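Local coordinates for amidohydrolase 3 domain-containing protein (Pyrococcus furiosus, PDB 3ICJ) that is of unknown substrate but binds two zinc ions and probably hydrolyses carbon-nitrogen bonds other than peptide bonds, as a member of the amidohydrolase family, at residues K53-V59 / A68-A74. Residues are numbered along the deposited sequence; the frame is centred on the assembly and turned at random.
Sequences KKVSGLV and AGDSSTA
G57 and G69 pair backbone to backbone at the end of the antiparallel hairpin of strands 57-61 and 64-69, where strand 64-69 leads into the helix that begins at S71. G69 N donates to G57 O at 3.1 Å, nearly straight (171°) and in the carbonyl plane. G69 O is gripped twice in return, by G57 N at 2.8 Å and by S56 N at 3.1 Å. Both of these bonds are bent, and S56 N sits above the carbonyl plane, 35° out of it. With S56 and G57 both facing G69, the arrangement is a classic beta bulge.

A side chain extends this polar network to the helix. With chi1 at 58°, the hydroxyl of S56 lies between its own backbone N and carbonyl carbon, and S56 OG accepts a hydrogen bond from S71 N, at the first residue of the helix, at 2.9 Å. S71 OG turns instead to N42 N, beyond the end of strand 37-41.

Apolar contacts occupy both faces of the hairpin. On the face carrying L58 and A68, a non-hydrogen-bonded pair, the L58 CD1 methyl rests 3.7 Å from A68 CB, while V55 lays CB and both methyls alongside the G69 backbone. On the other face, A74 CB packs against V59 CG2 at 3.7 Å and lies 4.0 Å from G57 CA, over the bare glycine. V59 also touches M37 and A39, and A74 touches I41, all on strand 37-41.

Away from the zinc site, the contact joins the hairpin to the helix start by two polar features: the bulge gives G69 O two donors, and the S56 hydroxyl takes up a helix-start amide that has no preceding helical turn to supply its acceptor, so the start of helix 71-81 is bonded to the bulge by a side chain.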
loop_
_atom_site.group_PDB
_atom_site.type_symbol
_atom_site.label_atom_id
_atom_site.label_comp_id
_atom_site.label_asym_id
_atom_site.label_seq_id
_atom_site.Cartn_x
_atom_site.Cartn_y
_atom_site.Cartn_z
ATOM N N LYS A 53 10.041 -25.188 -0.365
ATOM C CA LYS A 53 10.167 -26.253 0.617
ATOM C C LYS A 53 8.798 -26.606 1.155
ATOM O O LYS A 53 8.063 -25.736 1.624
ATOM C CB LYS A 53 11.114 -25.851 1.757
ATOM C CG LYS A 53 11.542 -27.023 2.634
ATOM C CD LYS A 53 12.033 -26.562 3.992
ATOM C CE LYS A 53 11.779 -27.621 5.052
ATOM N NZ LYS A 53 11.175 -26.978 6.260
ATOM N N LYS A 54 8.468 -27.893 1.070
ATOM C CA LYS A 54 7.200 -28.422 1.536
ATOM C C LYS A 54 7.443 -29.379 2.703
ATOM O O LYS A 54 8.413 -30.154 2.692
ATOM C CB LYS A 54 6.496 -29.189 0.408
ATOM C CG LYS A 54 6.280 -28.382 -0.854
ATOM C CD LYS A 54 6.236 -29.243 -2.118
ATOM C CE LYS A 54 4.816 -29.508 -2.571
ATOM N NZ LYS A 54 4.784 -30.455 -3.724
ATOM N N VAL A 55 6.565 -29.307 3.701
ATOM C CA VAL A 55 6.516 -30.267 4.811
ATOM C C VAL A 55 5.084 -30.789 4.911
ATOM O O VAL A 55 4.197 -30.274 4.237
ATOM C CB VAL A 55 6.987 -29.666 6.188
ATOM C CG1 VAL A 55 8.456 -29.221 6.124
ATOM C CG2 VAL A 55 6.055 -28.521 6.681
ATOM N N SER A 56 4.860 -31.822 5.726
ATOM C CA SER A 56 3.510 -32.377 5.898
ATOM C C SER A 56 2.875 -32.082 7.267
ATOM O O SER A 56 1.693 -32.357 7.467
ATOM C CB SER A 56 3.482 -33.883 5.596
ATOM O OG SER A 56 4.382 -34.585 6.428
ATOM N N GLY A 57 3.649 -31.509 8.188
ATOM C CA GLY A 57 3.136 -31.168 9.526
ATOM C C GLY A 57 3.747 -29.899 10.090
ATOM O O GLY A 57 4.940 -29.635 9.896
ATOM N N LEU A 58 2.932 -29.111 10.796
ATOM C CA LEU A 58 3.395 -27.859 11.379
ATOM C C LEU A 58 2.895 -27.721 12.795
ATOM O O LEU A 58 1.682 -27.745 13.027
ATOM C CB LEU A 58 2.906 -26.670 10.542
ATOM C CG LEU A 58 3.594 -25.324 10.746
ATOM C CD1 LEU A 58 5.003 -25.364 10.213
ATOM C CD2 LEU A 58 2.776 -24.217 10.064
ATOM N N VAL A 59 3.824 -27.589 13.742
ATOM C CA VAL A 59 3.461 -27.282 15.123
ATOM C C VAL A 59 3.686 -25.802 15.447
ATOM O O VAL A 59 4.769 -25.255 15.222
ATOM C CB VAL A 59 4.220 -28.168 16.151
ATOM C CG1 VAL A 59 3.706 -27.907 17.570
ATOM C CG2 VAL A 59 4.051 -29.632 15.815
ATOM N N ALA A 68 8.529 -27.714 11.870
ATOM C CA ALA A 68 8.063 -27.929 10.499
ATOM C C ALA A 68 8.741 -29.196 9.957
ATOM O O ALA A 68 9.973 -29.263 9.907
ATOM C CB ALA A 68 8.413 -26.706 9.630
ATOM N N GLY A 69 7.952 -30.219 9.605
ATOM C CA GLY A 69 8.523 -31.511 9.172
ATOM C C GLY A 69 7.447 -32.547 8.931
ATOM O O GLY A 69 6.377 -32.212 8.416
ATOM N N ASP A 70 7.743 -33.793 9.315
ATOM C CA ASP A 70 6.828 -34.952 9.191
ATOM C C ASP A 70 5.522 -34.757 9.951
ATOM O O ASP A 70 5.530 -34.363 11.122
ATOM C CB ASP A 70 7.475 -36.243 9.730
ATOM C CG ASP A 70 8.809 -36.564 9.075
ATOM O OD1 ASP A 70 8.916 -36.443 7.836
ATOM O OD2 ASP A 70 9.748 -36.959 9.805
ATOM N N SER A 71 4.416 -35.070 9.278
ATOM C CA SER A 71 3.081 -35.084 9.877
ATOM C C SER A 71 3.027 -35.917 11.175
ATOM O O SER A 71 2.473 -35.459 12.184
ATOM C CB SER A 71 2.054 -35.608 8.859
ATOM O OG SER A 71 0.744 -35.656 9.409
ATOM N N SER A 72 3.622 -37.114 11.148
ATOM C CA SER A 72 3.632 -38.001 12.323
ATOM C C SER A 72 4.428 -37.442 13.519
ATOM O O SER A 72 3.967 -37.534 14.666
ATOM C CB SER A 72 4.081 -39.426 11.954
ATOM O OG SER A 72 5.386 -39.425 11.405
ATOM N N THR A 73 5.587 -36.834 13.250
ATOM C CA THR A 73 6.381 -36.179 14.288
ATOM C C THR A 73 5.597 -35.007 14.907
ATOM O O THR A 73 5.552 -34.859 16.133
ATOM C CB THR A 73 7.728 -35.688 13.712
ATOM O OG1 THR A 73 8.436 -36.810 13.188
ATOM C CG2 THR A 73 8.599 -35.003 14.782
ATOM N N ALA A 74 4.964 -34.202 14.052
ATOM C CA ALA A 74 4.089 -33.111 14.485
ATOM C C ALA A 74 2.906 -33.600 15.339
ATOM O O ALA A 74 2.537 -32.964 16.326
ATOM C CB ALA A 74 3.566 -32.348 13.280
#